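PDB 3G79: NDP-N-acetyl-D-galactosaminuronic acid dehydrogenase from Methanosarcina mazei Go1, which probably oxidises UDP-N-acetyl-alpha-D-mannosamine to the corresponding uronate, reducing two molecules of NAD(+) in the process. Local coordinates for residues Lys355-Trp361 / Ala387-Asp393; Phe37-Phe43 / Glu212-Val217. One frame throughout, in Å; residues are numbered along the deposited sequence.

Contact 1: Lys355-Trp361 / Ala387-Asp393; sequences KVAMLGW and ASVMVHD
Val356 and Met358 of strand 355-359 lie alongside Val389 and Val391 of strand 388-392 on the same face of the sheet, and the backbones are zipped in parallel, about 4.8 Å apart between axes. Val356 N donates to Ser388 O at 3.0 Å, Met390 N returns to Val356 O, Met358 N reaches Met390 O at 2.9 Å, and His392 N and Gly360 N continue the alternation with Met358 O and His392 O. Beyond the strands, Trp361 N donates a hydrogen bond to Asp393 OD1 at 2.9 Å, on the anti side of the carboxylate and 21° out of its plane. These are the two strands of a right-handed beta-alpha-beta crossover through helix 375-385, in the Rossmann-like UDP-binding domain of this dehydrogenase family. On the helix side, Met358 lies beside Val389, its SD 4.3 Å from Val391 CG2, and Trp361 CE3 approaches Val391 CG1 at 3.9 Å. On the reverse face the fully extended Lys355 brings NZ to 3.3 Å from Met390 SD, while the ammonium bonds to Arg413 O. Tyr378, Arg379 and Cys382 of the crossover helix cover the methionine and valine face. Asp393 OD1 also bonds Ala362 N and His424, OD2 the N of Tyr395 and Val396.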
loop_
_atom_site.group_PDB
_atom_site.type_symbol
_atom_site.label_atom_id
_atom_site.label_comp_id
_atom_site.label_asym_id
_atom_site.label_seq_id
_atom_site.Cartn_x
_atom_site.Cartn_y
_atom_site.Cartn_z
ATOM N N LYS A 355 -24.655 -26.964 -14.915
ATOM C CA LYS A 355 -23.578 -26.569 -15.826
ATOM C C LYS A 355 -23.073 -25.139 -15.527
ATOM O O LYS A 355 -23.893 -24.211 -15.449
ATOM C CB LYS A 355 -24.007 -26.718 -17.294
ATOM C CG LYS A 355 -23.097 -25.953 -18.252
ATOM C CD LYS A 355 -23.402 -26.292 -19.702
ATOM C CE LYS A 355 -22.499 -25.532 -20.641
ATOM N NZ LYS A 355 -22.778 -25.913 -22.060
ATOM N N VAL A 356 -21.739 -24.998 -15.385
ATOM C CA VAL A 356 -21.033 -23.716 -15.195
ATOM C C VAL A 356 -20.240 -23.280 -16.443
ATOM O O VAL A 356 -19.431 -24.026 -16.977
ATOM C CB VAL A 356 -20.040 -23.791 -13.995
ATOM C CG1 VAL A 356 -19.320 -22.458 -13.767
ATOM C CG2 VAL A 356 -20.748 -24.209 -12.709
ATOM N N ALA A 357 -20.485 -22.067 -16.915
ATOM C CA ALA A 357 -19.679 -21.466 -17.998
ATOM C C ALA A 357 -18.691 -20.508 -17.374
ATOM O O ALA A 357 -19.070 -19.456 -16.803
ATOM C CB ALA A 357 -20.558 -20.731 -19.039
ATOM N N MET A 358 -17.431 -20.933 -17.432
ATOM C CA MET A 358 -16.283 -20.130 -17.082
ATOM C C MET A 358 -15.931 -19.185 -18.221
ATOM O O MET A 358 -15.428 -19.595 -19.283
ATOM C CB MET A 358 -15.106 -21.045 -16.774
ATOM C CG MET A 358 -15.378 -21.909 -15.528
ATOM S SD MET A 358 -13.947 -22.577 -14.739
ATOM C CE MET A 358 -14.653 -23.893 -13.887
ATOM N N LEU A 359 -16.205 -17.906 -18.001
ATOM C CA LEU A 359 -15.795 -16.877 -18.937
ATOM C C LEU A 359 -14.459 -16.346 -18.508
ATOM O O LEU A 359 -14.373 -15.494 -17.638
ATOM C CB LEU A 359 -16.813 -15.754 -18.931
ATOM C CG LEU A 359 -17.983 -15.878 -19.908
ATOM C CD1 LEU A 359 -18.634 -17.242 -19.872
ATOM C CD2 LEU A 359 -18.966 -14.761 -19.577
ATOM N N GLY A 360 -13.390 -16.874 -19.074
ATOM C CA GLY A 360 -12.083 -16.356 -18.696
ATOM C C GLY A 360 -11.190 -17.360 -18.010
ATOM O O GLY A 360 -11.485 -17.820 -16.886
ATOM N N TRP A 361 -10.098 -17.699 -18.702
ATOM C CA TRP A 361 -9.089 -18.607 -18.194
ATOM C C TRP A 361 -7.752 -17.894 -17.947
ATOM O O TRP A 361 -7.109 -18.152 -16.936
ATOM C CB TRP A 361 -8.912 -19.770 -19.158
ATOM C CG TRP A 361 -7.959 -20.803 -18.679
ATOM C CD1 TRP A 361 -6.699 -20.983 -19.103
ATOM C CD2 TRP A 361 -8.202 -21.814 -17.689
ATOM N NE1 TRP A 361 -6.132 -22.054 -18.466
ATOM C CE2 TRP A 361 -7.038 -22.583 -17.592
ATOM C CE3 TRP A 361 -9.302 -22.158 -16.905
ATOM C CZ2 TRP A 361 -6.922 -23.656 -16.717
ATOM C CZ3 TRP A 361 -9.193 -23.221 -16.054
ATOM C CH2 TRP A 361 -8.016 -23.967 -15.965
ATOM N N ALA A 387 -20.610 -30.747 -10.716
ATOM C CA ALA A 387 -21.063 -29.870 -11.804
ATOM C C ALA A 387 -20.266 -30.156 -13.046
ATOM O O ALA A 387 -19.113 -30.560 -12.949
ATOM C CB ALA A 387 -20.879 -28.426 -11.417
ATOM N N SER A 388 -20.864 -29.947 -14.218
ATOM C CA SER A 388 -20.070 -30.011 -15.444
ATOM C C SER A 388 -19.607 -28.606 -15.845
ATOM O O SER A 388 -20.296 -27.617 -15.591
ATOM C CB SER A 388 -20.800 -30.737 -16.582
ATOM O OG SER A 388 -21.005 -29.907 -17.711
ATOM N N VAL A 389 -18.424 -28.533 -16.453
ATOM C CA VAL A 389 -17.789 -27.269 -16.720
ATOM C C VAL A 389 -17.304 -27.073 -18.173
ATOM O O VAL A 389 -16.638 -27.945 -18.750
ATOM C CB VAL A 389 -16.624 -27.043 -15.750
ATOM C CG1 VAL A 389 -15.983 -25.731 -16.035
ATOM C CG2 VAL A 389 -17.101 -27.102 -14.282
ATOM N N MET A 390 -17.650 -25.909 -18.731
ATOM C CA MET A 390 -17.113 -25.428 -20.001
ATOM C C MET A 390 -16.416 -24.062 -19.829
ATOM O O MET A 390 -16.994 -23.112 -19.287
ATOM C CB MET A 390 -18.207 -25.382 -21.072
ATOM C CG MET A 390 -18.455 -26.756 -21.763
ATOM S SD MET A 390 -19.732 -26.844 -23.050
ATOM C CE MET A 390 -18.996 -25.840 -24.323
ATOM N N VAL A 391 -15.164 -24.012 -20.292
ATOM C CA VAL A 391 -14.211 -22.918 -20.157
ATOM C C VAL A 391 -14.085 -22.171 -21.468
ATOM O O VAL A 391 -13.851 -22.788 -22.549
ATOM C CB VAL A 391 -12.794 -23.474 -19.880
ATOM C CG1 VAL A 391 -11.806 -22.358 -19.888
ATOM C CG2 VAL A 391 -12.713 -24.235 -18.545
ATOM N N HIS A 392 -14.205 -20.853 -21.383
ATOM C CA HIS A 392 -14.048 -19.987 -22.531
ATOM C C HIS A 392 -12.928 -19.004 -22.316
ATOM O O HIS A 392 -12.688 -18.538 -21.188
ATOM C CB HIS A 392 -15.331 -19.212 -22.794
ATOM C CG HIS A 392 -15.238 -18.233 -23.934
ATOM N ND1 HIS A 392 -14.767 -16.946 -23.776
ATOM C CD2 HIS A 392 -15.598 -18.343 -25.237
ATOM C CE1 HIS A 392 -14.827 -16.309 -24.936
ATOM N NE2 HIS A 392 -15.323 -17.136 -25.839
ATOM N N ASP A 393 -12.266 -18.669 -23.420
ATOM C CA ASP A 393 -11.226 -17.655 -23.426
ATOM C C ASP A 393 -10.813 -17.352 -24.870
ATOM O O ASP A 393 -10.465 -18.278 -25.632
ATOM C CB ASP A 393 -10.027 -18.101 -22.606
ATOM C CG ASP A 393 -9.089 -16.969 -22.305
ATOM O OD1 ASP A 393 -9.161 -16.416 -21.175
ATOM O OD2 ASP A 393 -8.295 -16.628 -23.215
#

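Contact 2: Phe37-Phe43 / Glu212-Val217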
loop_
_atom_site.group_PDB
_atom_site.type_symbol
_atom_site.label_atom_id
_atom_site.label_comp_id
_atom_site.label_asym_id
_atom_site.label_seq_id
_atom_site.Cartn_x
_atom_site.Cartn_y
_atom_site.Cartn_z
ATOM N N PHE A 37 25.283 -2.126 -24.726
ATOM C CA PHE A 37 26.658 -1.902 -24.283
ATOM C C PHE A 37 27.548 -1.569 -25.483
ATOM O O PHE A 37 28.325 -0.624 -25.424
ATOM C CB PHE A 37 27.251 -3.155 -23.632
ATOM C CG PHE A 37 26.732 -3.473 -22.252
ATOM C CD1 PHE A 37 26.565 -2.472 -21.287
ATOM C CD2 PHE A 37 26.486 -4.814 -21.898
ATOM C CE1 PHE A 37 26.104 -2.803 -19.996
ATOM C CE2 PHE A 37 26.044 -5.158 -20.620
ATOM C CZ PHE A 37 25.831 -4.147 -19.665
ATOM N N ALA A 38 27.432 -2.335 -26.571
ATOM C CA ALA A 38 28.344 -2.160 -27.690
ATOM C C ALA A 38 28.108 -0.813 -28.426
ATOM O O ALA A 38 29.030 -0.233 -28.996
ATOM C CB ALA A 38 28.302 -3.390 -28.657
ATOM N N ASP A 39 26.880 -0.301 -28.365
ATOM C CA ASP A 39 26.562 0.997 -28.983
ATOM C C ASP A 39 27.043 2.182 -28.134
ATOM O O ASP A 39 27.150 3.281 -28.627
ATOM C CB ASP A 39 25.042 1.134 -29.242
ATOM C CG ASP A 39 24.712 2.330 -30.123
ATOM O OD1 ASP A 39 23.774 3.104 -29.763
ATOM O OD2 ASP A 39 25.421 2.510 -31.162
ATOM N N ALA A 40 27.310 1.961 -26.848
ATOM C CA ALA A 40 27.713 3.052 -26.010
ATOM C C ALA A 40 29.108 3.461 -26.432
ATOM O O ALA A 40 30.020 2.660 -26.363
ATOM C CB ALA A 40 27.670 2.641 -24.543
ATOM N N PRO A 41 29.279 4.707 -26.911
ATOM C CA PRO A 41 30.647 5.127 -27.186
ATOM C C PRO A 41 31.212 5.153 -25.791
ATOM O O PRO A 41 30.444 5.292 -24.852
ATOM C CB PRO A 41 30.484 6.571 -27.677
ATOM C CG PRO A 41 28.976 6.803 -27.844
ATOM C CD PRO A 41 28.346 5.854 -26.872
ATOM N N CYS A 42 32.508 5.011 -25.613
ATOM C CA CYS A 42 33.040 4.747 -24.243
ATOM C C CYS A 42 33.310 3.266 -24.017
ATOM O O CYS A 42 34.294 2.956 -23.417
ATOM C CB CYS A 42 32.293 5.439 -23.052
ATOM S SG CYS A 42 31.279 4.405 -21.854
ATOM N N PHE A 43 32.487 2.362 -24.530
ATOM C CA PHE A 43 32.878 0.923 -24.540
ATOM C C PHE A 43 33.479 0.580 -25.907
ATOM O O PHE A 43 33.156 1.235 -26.892
ATOM C CB PHE A 43 31.709 0.010 -24.150
ATOM C CG PHE A 43 31.185 0.250 -22.730
ATOM C CD1 PHE A 43 32.053 0.377 -21.676
ATOM C CD2 PHE A 43 29.819 0.345 -22.481
ATOM C CE1 PHE A 43 31.587 0.589 -20.400
ATOM C CE2 PHE A 43 29.317 0.580 -21.182
ATOM C CZ PHE A 43 30.218 0.704 -20.152
ATOM N N GLU A 212 29.498 1.918 -13.161
ATOM C CA GLU A 212 30.234 2.308 -14.364
ATOM C C GLU A 212 29.834 1.497 -15.601
ATOM O O GLU A 212 29.883 2.005 -16.744
ATOM C CB GLU A 212 31.734 2.168 -14.135
ATOM C CG GLU A 212 32.245 2.843 -12.864
ATOM C CD GLU A 212 33.731 2.590 -12.604
ATOM O OE1 GLU A 212 34.440 2.035 -13.484
ATOM O OE2 GLU A 212 34.186 2.936 -11.487
ATOM N N LEU A 213 29.443 0.242 -15.370
ATOM C CA LEU A 213 29.084 -0.646 -16.452
ATOM C C LEU A 213 27.732 -0.224 -16.966
ATOM O O LEU A 213 27.484 -0.272 -18.151
ATOM C CB LEU A 213 29.053 -2.101 -15.965
ATOM C CG LEU A 213 28.677 -3.160 -16.967
ATOM C CD1 LEU A 213 29.599 -3.090 -18.187
ATOM C CD2 LEU A 213 28.664 -4.577 -16.332
ATOM N N TYR A 214 26.861 0.224 -16.068
ATOM C CA TYR A 214 25.472 0.526 -16.479
ATOM C C TYR A 214 25.075 1.990 -16.736
ATOM O O TYR A 214 24.077 2.223 -17.391
ATOM C CB TYR A 214 24.455 -0.145 -15.531
ATOM C CG TYR A 214 24.506 -1.660 -15.618
ATOM C CD1 TYR A 214 23.862 -2.349 -16.668
ATOM C CD2 TYR A 214 25.193 -2.407 -14.676
ATOM C CE1 TYR A 214 23.921 -3.736 -16.765
ATOM C CE2 TYR A 214 25.243 -3.798 -14.776
ATOM C CZ TYR A 214 24.607 -4.452 -15.819
ATOM O OH TYR A 214 24.693 -5.849 -15.926
ATOM N N SER A 215 25.810 2.958 -16.216
ATOM C CA SER A 215 25.465 4.363 -16.446
ATOM C C SER A 215 25.423 4.720 -17.939
ATOM O O SER A 215 24.503 5.415 -18.354
ATOM C CB SER A 215 26.392 5.326 -15.676
ATOM O OG SER A 215 25.962 5.469 -14.323
ATOM N N PRO A 216 26.381 4.223 -18.760
ATOM C CA PRO A 216 26.371 4.717 -20.138
ATOM C C PRO A 216 25.219 4.271 -21.050
ATOM O O PRO A 216 24.980 4.910 -22.062
ATOM C CB PRO A 216 27.719 4.262 -20.696
ATOM C CG PRO A 216 28.572 4.127 -19.517
ATOM C CD PRO A 216 27.674 3.621 -18.418
ATOM N N VAL A 217 24.505 3.209 -20.736
ATOM C CA VAL A 217 23.364 2.849 -21.593
ATOM C C VAL A 217 22.066 3.496 -21.108
ATOM O O VAL A 217 21.059 3.521 -21.817
ATOM C CB VAL A 217 23.184 1.304 -21.702
ATOM C CG1 VAL A 217 24.550 0.608 -21.914
ATOM C CG2 VAL A 217 22.484 0.739 -20.472
#
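The ring of Phe43 points its CZ at the backbone of Glu212, whose O lies 3.7 Å away near the ring plane. The next carbonyl, of Leu213, is approached by both rings: Phe37 CE1 comes to 3.4 Å of its O, and Phe43 CZ to 3.5 Å, the latter again edge-on. Each ring thus brings a C-H group close to this one oxygen, toward the C-terminal part of helix 204-214. The Leu213 side chain, with CG anti to the backbone N (chi1 179°), lays CD1 over one face of Phe37, 3.9 Å from CE1, and the two side chains run roughly at right angles. Tyr214 starts out away from segment 37-43, but its ring swings back so that CE1 sits at the edge of Phe37, 3.5 Å from CZ; the planes are inclined at 52°. Its hydroxyl is bonded to Glu146. The contact joins the end of helix 30-39, which follows strand 20-24 in the Rossmann-type NAD-binding domain, to the C-terminal part of helix 204-214, and Ile21 of that strand lies against Phe37, Phe43 and Leu213. Farther along, the Pro216 ring is met by Cys42 SG, 3.6 Å from CG, and by Phe43 CZ, the Phe43 and Pro216 side chains running nearly perpendicular; Ala40 CB faces the proline CB more loosely. Cys42 SG also sits over the centre of one face of Phe43, so sulfur, proline and phenyl ring pack together. Val217 ends the segment by directing CG1 to Phe37 CD1 at 3.7 Å.

Overall arrangement
Contact 2 has its first segment near the N-terminus, and both of its segments precede those of contact 1 along the chain. The two sites lie to either side of the middle of the molecule, with centres 51 Å apart and nearest atoms about 34 Å apart. Contact 2 packs helix ends against the eight-stranded mixed sheet of the NAD-binding domain; contact 1 pairs neighbouring strands inside the six-stranded parallel sheet of the UDP-binding domain. The long helix 228-258 and the other helices of the central region intervene in sequence. Each contact therefore belongs to a separate nucleotide-binding fold, consistent with a family that binds NAD and a UDP-sugar in different domains.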